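Local coordinates for serine-rich Repeat Adhesion Glycoprotein (Srr1) (Streptococcus agalactiae, PDB 4MBO), which binds fibrinogen as a serine-rich repeat surface adhesin of the bacterium, probably by a dock, lock and latch mechanism as in related adhesins, at residues A[170-175]-A[196-201]; A[189-194]-A[297-302]; A[232-237]-A[280-285]; A[206-211]-A[270-275]. All blocks are in the same frame, centred on the assembly; numbering follows the deposited sequence.

In the fold
All four contacts lie in the C-terminal, fibrinogen-binding-adhesin part of the chain, where two antiparallel sheets face each other. Interactions 1 and 3 are strand pairings in one sheet, their centres about 10 Å apart, and interaction 4 is a pairing in the other. Interaction 2 packs the two sheets together. It meets interaction 1 through S175 OG and Y189 OH (2.7 Å), interaction 3 through I193 N and Y284 O (2.8 Å), and interaction 4 through S302 N and Y210 O (2.8 Å). A bound calcium ion lies about 6 Å from the side chains of E196 (interaction 1) and S237 (interaction 3). Interactions 3 and 4 join through Y284 packed on W273.

Interaction 1: A[170-175]-A[196-201]; sequences KTNVRS and EGKEMY
K170 and Y201 form an antiparallel hydrogen-bonded pair in the hairpin of strands 169-181 and 186-202, just beyond the place where loop 196-199 departs from the second strand. Two backbone bonds make the pair: K170 N to Y201 O and Y201 N to K170 O, each 2.8 Å. Across this loop, side-chain bonding takes over. N172 carries its amide between its own backbone N and carbonyl carbon (chi1 69°), which points it at loop 196-199. There N172 OD1 accepts E196 N at 2.9 Å, the donor tilted 31° from the carbonyl plane. On the other branch N172 ND2 gives one proton to N194 OD1 and one to a water at 3.0 Å, which in turn donates to E199 O. Both ends of the amide are thus held, fixing its rotation. Looser side-chain contacts surround this core. E196 CG lies against the amide, with the carboxylate plane turned 78° from it. K170 CE approaches the Y201 ring obliquely while K170 NZ goes on to a salt bridge with E165. M200 crosses N172 at about a right angle, and its sulfur adds one more polar contact, a weak 3.6 Å hydrogen bond from N172 N to M200 SD.

Interaction 2: A[189-194]-A[297-302]; sequences YITQIN and LYSTVS
L297 lies over one face of the Y189 ring: its CB sits 3.9 Å from the ring centroid in a CH-pi contact, and its CD1 reaches back to Y189 CG at 3.7 Å. The leucine and the tyrosine run alongside one another head to tail. Y189 holds its ring opposite the backbone N (chi1 175°), a setting that carries the phenol across the interface between the two facing sheets of this beta sandwich. Strands 189-193 and 297-302 run nearly the same way, 19° apart, with axes 8.1 Å from each other, so side chains make nearly all of the contact. At its far end Y189 OH meets S299 OG at 2.7 Å, a hydrogen bond that either hydroxyl could donate. S299 OG, beside its own backbone N (chi1 -60°), also lies 2.6 Å from T191 OG1. T191 straddles this serine, OG1 at its hydroxyl and CG2 pressed tightly on S299 CB. Further along, I193 CG2 touches V301 CG2 at 4.0 Å, the side chains meeting at a slant. Y189 OH is bonded to S175 OG as well. Hydroxyls from both sheets therefore gather in a buried interior, where they can satisfy one another and share protons in more than one order between the apolar contacts at either end.

Interaction 3: A[232-237]-A[280-285]; sequences ILKTNS and STTSYV
S283 OG is gripped twice: it donates to N194 O of the neighbouring strand and accepts from a water at 2.7 Å. S237 CB packs against the same S283 OG at 3.4 Å. The water also accepts from S237 N and donates its second proton to S280 O; it thus joins S237 N to S280 O and S283 OG. The serine hydroxyl is placed there by its first torsion, which sets OG beside the backbone N (chi1 -60°). A second water bridges S237 OG, N236 OD1 and S280 O. A calcium ion lies about 6 Å from the side chain of S237. Next to these groups the segments form part of an antiparallel sheet: T235 with S283 and L233 with V285 are hydrogen-bonded pairs, and K234 with Y284 is the non-hydrogen-bonded pair between them. S283 N reaches T235 O at 2.8 Å, almost straight out from the carbonyl, though the N-H...O angle is only 144°. On the face of K234 and Y284 the lysine chain runs extended over its first three torsions, and its CG passes Y284 CE1 at 3.7 Å, obliquely to the ring. The lysine tip is less certain: in one of two conformers K234 CE touches T282 CG2 at 3.8 Å, and a bend at the last torsion brings K234 NZ to a water 2.6 Å away, which donates to T281 O. L233 O lies at the edge of the Y284 ring, whose stacking partner is W273; Y260 meets it edge-to-face.

Interaction 4: A[206-211]-A[270-275]; sequences LGNLYT and TIDWKT
W273, which follows D272, reaches across to T211 and L209 beside an antiparallel strand pairing, with an Asx turn at D272. Its CB lies 3.4 Å from L209 O, the same oxygen that accepts W273 N. Next along, W273 CG also faces L209 O, and W273 CD1 passes L209 O at 3.5 Å and then L209 C. Chi1 of -63° sets the indole beside its own backbone N, and the pyrrole edge faces the partner strand. There W273 NE1 donates to T211 OG1 at 2.9 Å, the oxygen only 5° out of the ring plane. T211 OG1 is held a second time, by T300 O. CE2 and CZ2 both pass T211 CB. I271 CG2 sits over one face of the indole near its rim, and the far part of the ring system touches I193. T211 and I271 make the hydrogen-bonded pair, and Y210 and D272 the non-hydrogen-bonded one. D272 OD1 makes the Asx turn by accepting K274 N at 2.8 Å from above the carboxylate plane, and it takes N208 ND2 at 3.0 Å on the syn lone pair. D272 OD1 lies over one face of the Y210 ring, toward its rim, with carboxylate and ring planes 26° apart, and D272 CB approaches Y210 CE2 at 3.6 Å. A water joins the outer ends, 2.8 Å from Y210 OH and donating to D272 OD2 at 2.6 Å.

Interaction 1: A[170-175]-A[196-201]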
loop_
_atom_site.group_PDB
_atom_site.type_symbol
_atom_site.label_atom_id
_atom_site.label_comp_id
_atom_site.label_asym_id
_atom_site.label_seq_id
_atom_site.Cartn_x
_atom_site.Cartn_y
_atom_site.Cartn_z
ATOM N N LYS A 170 -26.545 13.878 1.041
ATOM C CA LYS A 170 -25.171 14.357 1.033
ATOM C C LYS A 170 -24.352 13.219 1.638
ATOM O O LYS A 170 -24.531 12.864 2.827
ATOM C CB LYS A 170 -25.016 15.627 1.873
ATOM C CG LYS A 170 -26.089 16.657 1.556
ATOM C CD LYS A 170 -26.037 17.859 2.506
ATOM C CE LYS A 170 -27.133 18.862 2.201
ATOM N NZ LYS A 170 -27.018 19.437 0.837
ATOM N N THR A 171 -23.496 12.632 0.820
ATOM C CA THR A 171 -22.685 11.518 1.260
ATOM C C THR A 171 -21.323 11.558 0.591
ATOM O O THR A 171 -21.146 12.196 -0.442
ATOM C CB THR A 171 -23.348 10.152 0.941
ATOM O OG1 THR A 171 -23.594 10.057 -0.467
ATOM C CG2 THR A 171 -24.671 9.964 1.648
ATOM N N ASN A 172 -20.340 10.908 1.199
ATOM C CA ASN A 172 -19.035 10.732 0.566
ATOM C C ASN A 172 -18.316 9.544 1.196
ATOM O O ASN A 172 -18.445 9.305 2.372
ATOM C CB ASN A 172 -18.160 11.995 0.545
ATOM C CG ASN A 172 -17.664 12.429 1.913
ATOM O OD1 ASN A 172 -16.527 12.138 2.260
ATOM N ND2 ASN A 172 -18.501 13.139 2.671
ATOM N N VAL A 173 -17.562 8.801 0.380
ATOM C CA VAL A 173 -16.933 7.556 0.806
ATOM C C VAL A 173 -15.747 7.214 -0.085
ATOM O O VAL A 173 -15.675 7.636 -1.264
ATOM C CB VAL A 173 -17.999 6.402 0.763
ATOM C CG1 VAL A 173 -18.331 6.040 -0.694
ATOM C CG2 VAL A 173 -17.569 5.158 1.538
ATOM N N ARG A 174 -14.831 6.429 0.459
ATOM C CA ARG A 174 -13.683 5.911 -0.306
ATOM C C ARG A 174 -13.216 4.616 0.317
ATOM O O ARG A 174 -13.355 4.436 1.517
ATOM C CB ARG A 174 -12.547 6.943 -0.378
ATOM C CG ARG A 174 -11.367 6.497 -1.214
ATOM C CD ARG A 174 -10.360 7.623 -1.435
ATOM N NE ARG A 174 -9.914 8.194 -0.163
ATOM C CZ ARG A 174 -9.066 9.219 -0.057
ATOM N NH1 ARG A 174 -8.538 9.761 -1.151
ATOM N NH2 ARG A 174 -8.752 9.702 1.144
ATOM N N SER A 175 -12.692 3.684 -0.475
ATOM C CA SER A 175 -12.162 2.453 0.077
ATOM C C SER A 175 -10.909 2.049 -0.656
ATOM O O SER A 175 -10.654 2.571 -1.712
ATOM C CB SER A 175 -13.193 1.357 0.024
ATOM O OG SER A 175 -13.494 1.045 -1.342
ATOM N N GLU A 196 -14.059 13.395 3.249
ATOM C CA GLU A 196 -14.015 14.814 2.893
ATOM C C GLU A 196 -14.273 15.772 4.075
ATOM O O GLU A 196 -14.050 16.982 3.970
ATOM C CB GLU A 196 -15.044 15.104 1.784
ATOM C CG GLU A 196 -14.811 14.335 0.494
ATOM C CD GLU A 196 -13.750 14.964 -0.366
ATOM O OE1 GLU A 196 -14.028 16.059 -0.904
ATOM O OE2 GLU A 196 -12.654 14.379 -0.507
ATOM N N GLY A 197 -14.760 15.240 5.184
ATOM C CA GLY A 197 -15.068 16.084 6.340
ATOM C C GLY A 197 -16.157 17.095 6.010
ATOM O O GLY A 197 -15.983 18.303 6.229
ATOM N N LYS A 198 -17.273 16.587 5.484
ATOM C CA LYS A 198 -18.444 17.388 5.121
ATOM C C LYS A 198 -19.640 16.900 5.922
ATOM O O LYS A 198 -19.601 15.833 6.526
ATOM C CB LYS A 198 -18.792 17.198 3.638
ATOM C CG LYS A 198 -17.669 17.420 2.639
ATOM C CD LYS A 198 -18.103 17.062 1.208
ATOM C CE LYS A 198 -19.278 17.918 0.734
ATOM N NZ LYS A 198 -19.627 17.752 -0.711
ATOM N N GLU A 199 -20.715 17.677 5.950
ATOM C CA GLU A 199 -21.928 17.158 6.553
ATOM C C GLU A 199 -22.422 16.010 5.658
ATOM O O GLU A 199 -22.379 16.117 4.417
ATOM C CB GLU A 199 -23.004 18.227 6.628
ATOM C CG GLU A 199 -22.670 19.354 7.600
ATOM C CD GLU A 199 -22.575 18.880 9.059
ATOM O OE1 GLU A 199 -23.366 17.977 9.426
ATOM O OE2 GLU A 199 -21.742 19.426 9.847
ATOM N N MET A 200 -22.868 14.929 6.281
ATOM C CA MET A 200 -23.522 13.824 5.566
ATOM C C MET A 200 -24.956 13.815 6.074
ATOM O O MET A 200 -25.202 14.023 7.256
ATOM C CB MET A 200 -22.835 12.476 5.746
ATOM C CG MET A 200 -21.377 12.518 5.310
ATOM S SD MET A 200 -20.749 10.929 4.754
ATOM C CE MET A 200 -21.259 9.939 6.127
ATOM N N TYR A 201 -25.891 13.582 5.172
ATOM C CA TYR A 201 -27.287 13.729 5.488
ATOM C C TYR A 201 -28.224 13.006 4.543
ATOM O O TYR A 201 -28.010 13.016 3.325
ATOM C CB TYR A 201 -27.582 15.234 5.407
ATOM C CG TYR A 201 -29.023 15.710 5.413
ATOM C CD1 TYR A 201 -29.752 15.760 6.604
ATOM C CD2 TYR A 201 -29.616 16.233 4.262
ATOM C CE1 TYR A 201 -31.041 16.250 6.643
ATOM C CE2 TYR A 201 -30.922 16.734 4.296
ATOM C CZ TYR A 201 -31.619 16.735 5.484
ATOM O OH TYR A 201 -32.901 17.238 5.524
HETATM O O HOH W 1 -21.126 14.414 2.224
#

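Interaction 2: A[189-194]-A[297-302]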
loop_
_atom_site.group_PDB
_atom_site.type_symbol
_atom_site.label_atom_id
_atom_site.label_comp_id
_atom_site.label_asym_id
_atom_site.label_seq_id
_atom_site.Cartn_x
_atom_site.Cartn_y
_atom_site.Cartn_z
ATOM N N TYR A 189 -8.901 -4.447 3.672
ATOM C CA TYR A 189 -9.728 -3.554 2.897
ATOM C C TYR A 189 -10.272 -2.516 3.850
ATOM O O TYR A 189 -11.058 -2.833 4.766
ATOM C CB TYR A 189 -10.877 -4.380 2.243
ATOM C CG TYR A 189 -11.896 -3.545 1.491
ATOM C CD1 TYR A 189 -11.569 -2.921 0.301
ATOM C CD2 TYR A 189 -13.194 -3.401 1.956
ATOM C CE1 TYR A 189 -12.492 -2.174 -0.415
ATOM C CE2 TYR A 189 -14.119 -2.661 1.250
ATOM C CZ TYR A 189 -13.778 -2.053 0.065
ATOM O OH TYR A 189 -14.692 -1.281 -0.650
ATOM N N ILE A 190 -9.918 -1.282 3.605
ATOM C CA ILE A 190 -10.304 -0.190 4.481
ATOM C C ILE A 190 -11.258 0.775 3.800
ATOM O O ILE A 190 -11.081 1.131 2.625
ATOM C CB ILE A 190 -9.071 0.556 5.000
ATOM C CG1 ILE A 190 -8.192 -0.409 5.774
ATOM C CG2 ILE A 190 -9.504 1.717 5.904
ATOM C CD1 ILE A 190 -7.021 0.233 6.483
ATOM N N THR A 191 -12.297 1.169 4.545
ATOM C CA THR A 191 -13.292 2.084 4.092
ATOM C C THR A 191 -13.279 3.349 4.927
ATOM O O THR A 191 -13.313 3.272 6.174
ATOM C CB THR A 191 -14.704 1.448 4.185
ATOM O OG1 THR A 191 -14.748 0.272 3.345
ATOM C CG2 THR A 191 -15.745 2.405 3.666
ATOM N N GLN A 192 -13.213 4.498 4.257
ATOM C CA GLN A 192 -13.331 5.792 4.932
ATOM C C GLN A 192 -14.739 6.322 4.697
ATOM O O GLN A 192 -15.191 6.443 3.555
ATOM C CB GLN A 192 -12.340 6.798 4.424
ATOM C CG GLN A 192 -10.900 6.407 4.687
ATOM C CD GLN A 192 -9.929 7.342 3.991
ATOM O OE1 GLN A 192 -10.249 7.923 2.931
ATOM N NE2 GLN A 192 -8.727 7.465 4.546
ATOM N N ILE A 193 -15.433 6.610 5.794
ATOM C CA ILE A 193 -16.773 7.174 5.764
ATOM C C ILE A 193 -16.603 8.661 6.097
ATOM O O ILE A 193 -16.060 9.025 7.129
ATOM C CB ILE A 193 -17.695 6.465 6.771
ATOM C CG1 ILE A 193 -17.966 5.019 6.313
ATOM C CG2 ILE A 193 -19.000 7.205 6.997
ATOM C CD1 ILE A 193 -17.024 4.027 6.892
ATOM N N ASN A 194 -17.050 9.530 5.193
ATOM C CA ASN A 194 -16.845 10.967 5.304
ATOM C C ASN A 194 -15.365 11.369 5.258
ATOM O O ASN A 194 -14.911 12.180 6.066
ATOM C CB ASN A 194 -17.523 11.572 6.545
ATOM C CG ASN A 194 -17.664 13.105 6.452
ATOM O OD1 ASN A 194 -17.553 13.707 5.375
ATOM N ND2 ASN A 194 -17.891 13.737 7.594
ATOM N N LEU A 297 -14.173 -5.469 -4.343
ATOM C CA LEU A 297 -15.017 -5.133 -3.208
ATOM C C LEU A 297 -15.517 -3.718 -3.404
ATOM O O LEU A 297 -14.872 -2.905 -4.068
ATOM C CB LEU A 297 -14.196 -5.167 -1.936
ATOM C CG LEU A 297 -13.799 -6.581 -1.463
ATOM C CD1 LEU A 297 -12.565 -6.501 -0.552
ATOM C CD2 LEU A 297 -14.998 -7.260 -0.800
ATOM N N TYR A 298 -16.639 -3.415 -2.781
ATOM C CA TYR A 298 -17.165 -2.061 -2.792
ATOM C C TYR A 298 -17.656 -1.707 -1.408
ATOM O O TYR A 298 -17.913 -2.579 -0.553
ATOM C CB TYR A 298 -18.329 -1.883 -3.746
ATOM C CG TYR A 298 -19.592 -2.640 -3.370
ATOM C CD1 TYR A 298 -20.487 -2.110 -2.459
ATOM C CD2 TYR A 298 -19.902 -3.876 -3.943
ATOM C CE1 TYR A 298 -21.651 -2.777 -2.099
ATOM C CE2 TYR A 298 -21.072 -4.553 -3.602
ATOM C CZ TYR A 298 -21.949 -4.010 -2.686
ATOM O OH TYR A 298 -23.127 -4.670 -2.297
ATOM N N SER A 299 -17.740 -0.404 -1.182
ATOM C CA SER A 299 -18.298 0.162 0.061
ATOM C C SER A 299 -19.230 1.291 -0.261
ATOM O O SER A 299 -19.026 2.026 -1.233
ATOM C CB SER A 299 -17.179 0.742 0.944
ATOM O OG SER A 299 -16.249 -0.250 1.289
ATOM N N THR A 300 -20.224 1.494 0.600
ATOM C CA THR A 300 -21.143 2.591 0.396
ATOM C C THR A 300 -21.345 3.437 1.639
ATOM O O THR A 300 -20.991 3.041 2.732
ATOM C CB THR A 300 -22.572 2.095 0.050
ATOM O OG1 THR A 300 -23.205 1.563 1.228
ATOM C CG2 THR A 300 -22.589 1.084 -1.069
ATOM N N VAL A 301 -21.966 4.595 1.415
ATOM C CA VAL A 301 -22.647 5.332 2.451
ATOM C C VAL A 301 -24.013 5.517 1.746
ATOM O O VAL A 301 -24.114 6.299 0.762
ATOM C CB VAL A 301 -22.008 6.656 2.829
ATOM C CG1 VAL A 301 -22.929 7.404 3.774
ATOM C CG2 VAL A 301 -20.682 6.426 3.500
ATOM N N SER A 302 -25.022 4.760 2.175
ATOM C CA SER A 302 -26.273 4.687 1.410
ATOM C C SER A 302 -27.394 4.210 2.273
ATOM O O SER A 302 -27.221 3.998 3.459
ATOM C CB SER A 302 -26.113 3.636 0.275
ATOM O OG SER A 302 -25.915 2.287 0.803
#

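Interaction 3: A[232-237]-A[280-285]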
loop_
_atom_site.group_PDB
_atom_site.type_symbol
_atom_site.label_atom_id
_atom_site.label_comp_id
_atom_site.label_asym_id
_atom_site.label_seq_id
_atom_site.Cartn_x
_atom_site.Cartn_y
_atom_site.Cartn_z
ATOM N N ILE A 232 -13.987 -0.725 13.707
ATOM C CA ILE A 232 -14.514 0.590 13.338
ATOM C C ILE A 232 -13.905 1.654 14.249
ATOM O O ILE A 232 -13.970 1.559 15.483
ATOM C CB ILE A 232 -16.059 0.638 13.421
ATOM C CG1 ILE A 232 -16.650 -0.563 12.706
ATOM C CG2 ILE A 232 -16.586 1.970 12.915
ATOM C CD1 ILE A 232 -18.153 -0.657 12.772
ATOM N N LEU A 233 -13.299 2.653 13.625
ATOM C CA LEU A 233 -12.668 3.757 14.314
ATOM C C LEU A 233 -13.318 5.074 13.958
ATOM O O LEU A 233 -13.859 5.232 12.871
ATOM C CB LEU A 233 -11.163 3.838 13.952
ATOM C CG LEU A 233 -10.377 2.564 14.108
ATOM C CD1 LEU A 233 -8.968 2.757 13.585
ATOM C CD2 LEU A 233 -10.348 2.085 15.541
ATOM N N LYS A 234 -13.311 6.013 14.910
ATOM C CA LYS A 234 -13.867 7.359 14.696
ATOM C C LYS A 234 -12.742 8.391 14.837
ATOM O O LYS A 234 -11.924 8.320 15.777
ATOM C CB LYS A 234 -14.990 7.670 15.702
ATOM C CG LYS A 234 -15.615 9.050 15.554
ATOM C CD LYS A 234 -16.726 9.250 16.576
ATOM C CE LYS A 234 -17.176 10.694 16.663
ATOM N NZ LYS A 234 -16.104 11.564 17.202
ATOM N N THR A 235 -12.718 9.356 13.917
ATOM C CA THR A 235 -11.706 10.423 13.915
ATOM C C THR A 235 -12.200 11.643 13.104
ATOM O O THR A 235 -13.165 11.548 12.344
ATOM C CB THR A 235 -10.361 9.916 13.295
ATOM O OG1 THR A 235 -9.294 10.812 13.617
ATOM C CG2 THR A 235 -10.498 9.748 11.807
ATOM N N ASN A 236 -11.504 12.770 13.244
ATOM C CA ASN A 236 -11.758 13.939 12.430
ATOM C C ASN A 236 -11.080 13.680 11.081
ATOM O O ASN A 236 -9.973 13.125 11.040
ATOM C CB ASN A 236 -11.152 15.147 13.099
ATOM C CG ASN A 236 -11.463 16.444 12.368
ATOM O OD1 ASN A 236 -10.963 16.696 11.292
ATOM N ND2 ASN A 236 -12.233 17.308 13.009
ATOM N N SER A 237 -11.690 14.126 9.993
ATOM C CA SER A 237 -11.139 13.892 8.647
ATOM C C SER A 237 -9.723 14.405 8.436
ATOM O O SER A 237 -9.010 13.897 7.569
ATOM C CB SER A 237 -12.032 14.511 7.560
ATOM O OG SER A 237 -12.051 15.906 7.675
ATOM N N SER A 280 -19.665 17.255 10.004
ATOM C CA SER A 280 -18.447 17.455 9.205
ATOM C C SER A 280 -17.186 17.013 9.919
ATOM O O SER A 280 -16.234 16.633 9.251
ATOM C CB SER A 280 -18.312 18.910 8.768
ATOM O OG SER A 280 -18.234 19.755 9.894
ATOM N N THR A 281 -17.185 17.081 11.245
ATOM C CA THR A 281 -16.025 16.723 12.057
ATOM C C THR A 281 -15.978 15.273 12.499
ATOM O O THR A 281 -15.077 14.870 13.248
ATOM C CB THR A 281 -15.944 17.639 13.298
ATOM O OG1 THR A 281 -17.211 17.643 13.950
ATOM C CG2 THR A 281 -15.626 19.050 12.861
ATOM N N THR A 282 -16.904 14.466 11.996
ATOM C CA THR A 282 -16.926 13.056 12.314
ATOM C C THR A 282 -16.686 12.228 11.066
ATOM O O THR A 282 -17.465 12.323 10.094
ATOM C CB THR A 282 -18.288 12.631 12.878
ATOM O OG1 THR A 282 -18.508 13.297 14.122
ATOM C CG2 THR A 282 -18.376 11.142 13.089
ATOM N N SER A 283 -15.620 11.435 11.094
ATOM C CA SER A 283 -15.349 10.460 10.038
ATOM C C SER A 283 -15.164 9.094 10.690
ATOM O O SER A 283 -14.806 8.997 11.882
ATOM C CB SER A 283 -14.103 10.826 9.234
ATOM O OG SER A 283 -14.249 12.097 8.598
ATOM N N TYR A 284 -15.498 8.032 9.974
ATOM C CA TYR A 284 -15.278 6.692 10.477
ATOM C C TYR A 284 -14.383 5.932 9.509
ATOM O O TYR A 284 -14.340 6.222 8.320
ATOM C CB TYR A 284 -16.574 5.902 10.649
ATOM C CG TYR A 284 -17.530 6.495 11.649
ATOM C CD1 TYR A 284 -17.327 6.333 13.007
ATOM C CD2 TYR A 284 -18.618 7.225 11.232
ATOM C CE1 TYR A 284 -18.168 6.895 13.939
ATOM C CE2 TYR A 284 -19.500 7.762 12.148
ATOM C CZ TYR A 284 -19.272 7.603 13.494
ATOM O OH TYR A 284 -20.143 8.170 14.409
ATOM N N VAL A 285 -13.613 5.003 10.051
ATOM C CA VAL A 285 -12.783 4.114 9.261
ATOM C C VAL A 285 -13.206 2.690 9.647
ATOM O O VAL A 285 -13.192 2.316 10.819
ATOM C CB VAL A 285 -11.310 4.337 9.528
ATOM C CG1 VAL A 285 -10.499 3.395 8.682
ATOM C CG2 VAL A 285 -10.925 5.793 9.275
HETATM O O HOH W 2 -14.719 12.768 15.302
HETATM O O HOH W 3 -13.144 17.658 9.521
HETATM O O HOH W 4 -14.471 14.495 9.887
#

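Interaction 4: A[206-211]-A[270-275]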
loop_
_atom_site.group_PDB
_atom_site.type_symbol
_atom_site.label_atom_id
_atom_site.label_comp_id
_atom_site.label_asym_id
_atom_site.label_seq_id
_atom_site.Cartn_x
_atom_site.Cartn_y
_atom_site.Cartn_z
ATOM N N LEU A 206 -36.046 9.226 4.196
ATOM C CA LEU A 206 -35.023 8.417 3.533
ATOM C C LEU A 206 -34.266 7.473 4.471
ATOM O O LEU A 206 -33.389 6.731 4.035
ATOM C CB LEU A 206 -34.036 9.308 2.793
ATOM C CG LEU A 206 -34.530 9.935 1.497
ATOM C CD1 LEU A 206 -35.692 10.890 1.733
ATOM C CD2 LEU A 206 -33.378 10.641 0.805
ATOM N N GLY A 207 -34.615 7.485 5.751
ATOM C CA GLY A 207 -33.980 6.592 6.713
ATOM C C GLY A 207 -32.583 6.965 7.198
ATOM O O GLY A 207 -32.106 8.103 7.014
ATOM N N ASN A 208 -31.961 6.026 7.906
ATOM C CA ASN A 208 -30.621 6.264 8.424
ATOM C C ASN A 208 -29.554 6.118 7.343
ATOM O O ASN A 208 -29.769 5.482 6.297
ATOM C CB ASN A 208 -30.267 5.244 9.521
ATOM C CG ASN A 208 -30.968 5.484 10.841
ATOM O OD1 ASN A 208 -31.628 6.502 11.045
ATOM N ND2 ASN A 208 -30.783 4.557 11.761
ATOM N N LEU A 209 -28.380 6.647 7.656
ATOM C CA LEU A 209 -27.180 6.399 6.866
ATOM C C LEU A 209 -26.654 4.986 7.242
ATOM O O LEU A 209 -26.614 4.620 8.418
ATOM C CB LEU A 209 -26.127 7.435 7.187
ATOM C CG LEU A 209 -26.443 8.864 6.741
ATOM C CD1 LEU A 209 -25.628 9.854 7.599
ATOM C CD2 LEU A 209 -26.168 9.034 5.258
ATOM N N TYR A 210 -26.298 4.224 6.222
ATOM C CA TYR A 210 -25.715 2.888 6.348
ATOM C C TYR A 210 -24.442 2.798 5.514
ATOM O O TYR A 210 -24.229 3.560 4.568
ATOM C CB TYR A 210 -26.655 1.775 5.851
ATOM C CG TYR A 210 -27.910 1.547 6.605
ATOM C CD1 TYR A 210 -29.022 2.362 6.387
ATOM C CD2 TYR A 210 -28.053 0.479 7.496
ATOM C CE1 TYR A 210 -30.206 2.151 7.060
ATOM C CE2 TYR A 210 -29.240 0.283 8.193
ATOM C CZ TYR A 210 -30.314 1.115 7.957
ATOM O OH TYR A 210 -31.526 0.958 8.596
ATOM N N THR A 211 -23.574 1.877 5.916
ATOM C CA THR A 211 -22.427 1.471 5.094
ATOM C C THR A 211 -22.557 -0.011 4.774
ATOM O O THR A 211 -22.712 -0.831 5.665
ATOM C CB THR A 211 -21.084 1.787 5.728
ATOM O OG1 THR A 211 -20.848 3.183 5.608
ATOM C CG2 THR A 211 -19.952 1.014 5.058
ATOM N N THR A 270 -23.331 -5.054 6.602
ATOM C CA THR A 270 -24.179 -3.891 6.674
ATOM C C THR A 270 -24.063 -3.253 8.050
ATOM O O THR A 270 -24.327 -3.882 9.073
ATOM C CB THR A 270 -25.670 -4.275 6.453
ATOM O OG1 THR A 270 -25.817 -4.903 5.162
ATOM C CG2 THR A 270 -26.552 -3.047 6.497
ATOM N N ILE A 271 -23.625 -1.999 8.064
ATOM C CA ILE A 271 -23.452 -1.197 9.269
ATOM C C ILE A 271 -24.460 -0.070 9.288
ATOM O O ILE A 271 -24.442 0.781 8.407
ATOM C CB ILE A 271 -22.047 -0.559 9.325
ATOM C CG1 ILE A 271 -20.993 -1.660 9.319
ATOM C CG2 ILE A 271 -21.904 0.276 10.583
ATOM C CD1 ILE A 271 -19.596 -1.178 8.917
ATOM N N ASP A 272 -25.323 -0.052 10.311
ATOM C CA ASP A 272 -26.301 1.028 10.532
ATOM C C ASP A 272 -25.596 2.100 11.380
ATOM O O ASP A 272 -25.145 1.809 12.495
ATOM C CB ASP A 272 -27.470 0.449 11.330
ATOM C CG ASP A 272 -28.592 1.427 11.603
ATOM O OD1 ASP A 272 -28.501 2.648 11.331
ATOM O OD2 ASP A 272 -29.620 0.920 12.176
ATOM N N TRP A 273 -25.465 3.309 10.843
ATOM C CA TRP A 273 -24.831 4.404 11.591
ATOM C C TRP A 273 -25.744 5.019 12.655
ATOM O O TRP A 273 -25.321 5.902 13.396
ATOM C CB TRP A 273 -24.234 5.440 10.665
ATOM C CG TRP A 273 -23.136 4.877 9.816
ATOM C CD1 TRP A 273 -23.156 4.741 8.461
ATOM C CD2 TRP A 273 -21.849 4.398 10.254
ATOM N NE1 TRP A 273 -21.964 4.219 8.024
ATOM C CE2 TRP A 273 -21.170 3.941 9.115
ATOM C CE3 TRP A 273 -21.235 4.253 11.502
ATOM C CZ2 TRP A 273 -19.886 3.388 9.173
ATOM C CZ3 TRP A 273 -19.952 3.679 11.560
ATOM C CH2 TRP A 273 -19.302 3.274 10.405
ATOM N N LYS A 274 -26.984 4.561 12.687
ATOM C CA LYS A 274 -27.935 4.925 13.770
ATOM C C LYS A 274 -28.314 6.391 13.795
ATOM O O LYS A 274 -28.732 6.924 14.857
ATOM C CB LYS A 274 -27.397 4.534 15.134
ATOM C CG LYS A 274 -26.931 3.108 15.268
ATOM C CD LYS A 274 -26.533 2.845 16.705
ATOM C CE LYS A 274 -25.742 1.568 16.868
ATOM N NZ LYS A 274 -26.413 0.335 16.365
ATOM N N THR A 275 -28.214 7.028 12.639
ATOM C CA THR A 275 -28.557 8.441 12.463
ATOM C C THR A 275 -28.725 8.752 11.018
ATOM O O THR A 275 -28.234 8.011 10.164
ATOM C CB THR A 275 -27.465 9.382 13.048
ATOM O OG1 THR A 275 -27.882 10.762 12.908
ATOM C CG2 THR A 275 -26.127 9.158 12.357
HETATM O O HOH W 5 -32.037 0.549 11.369
#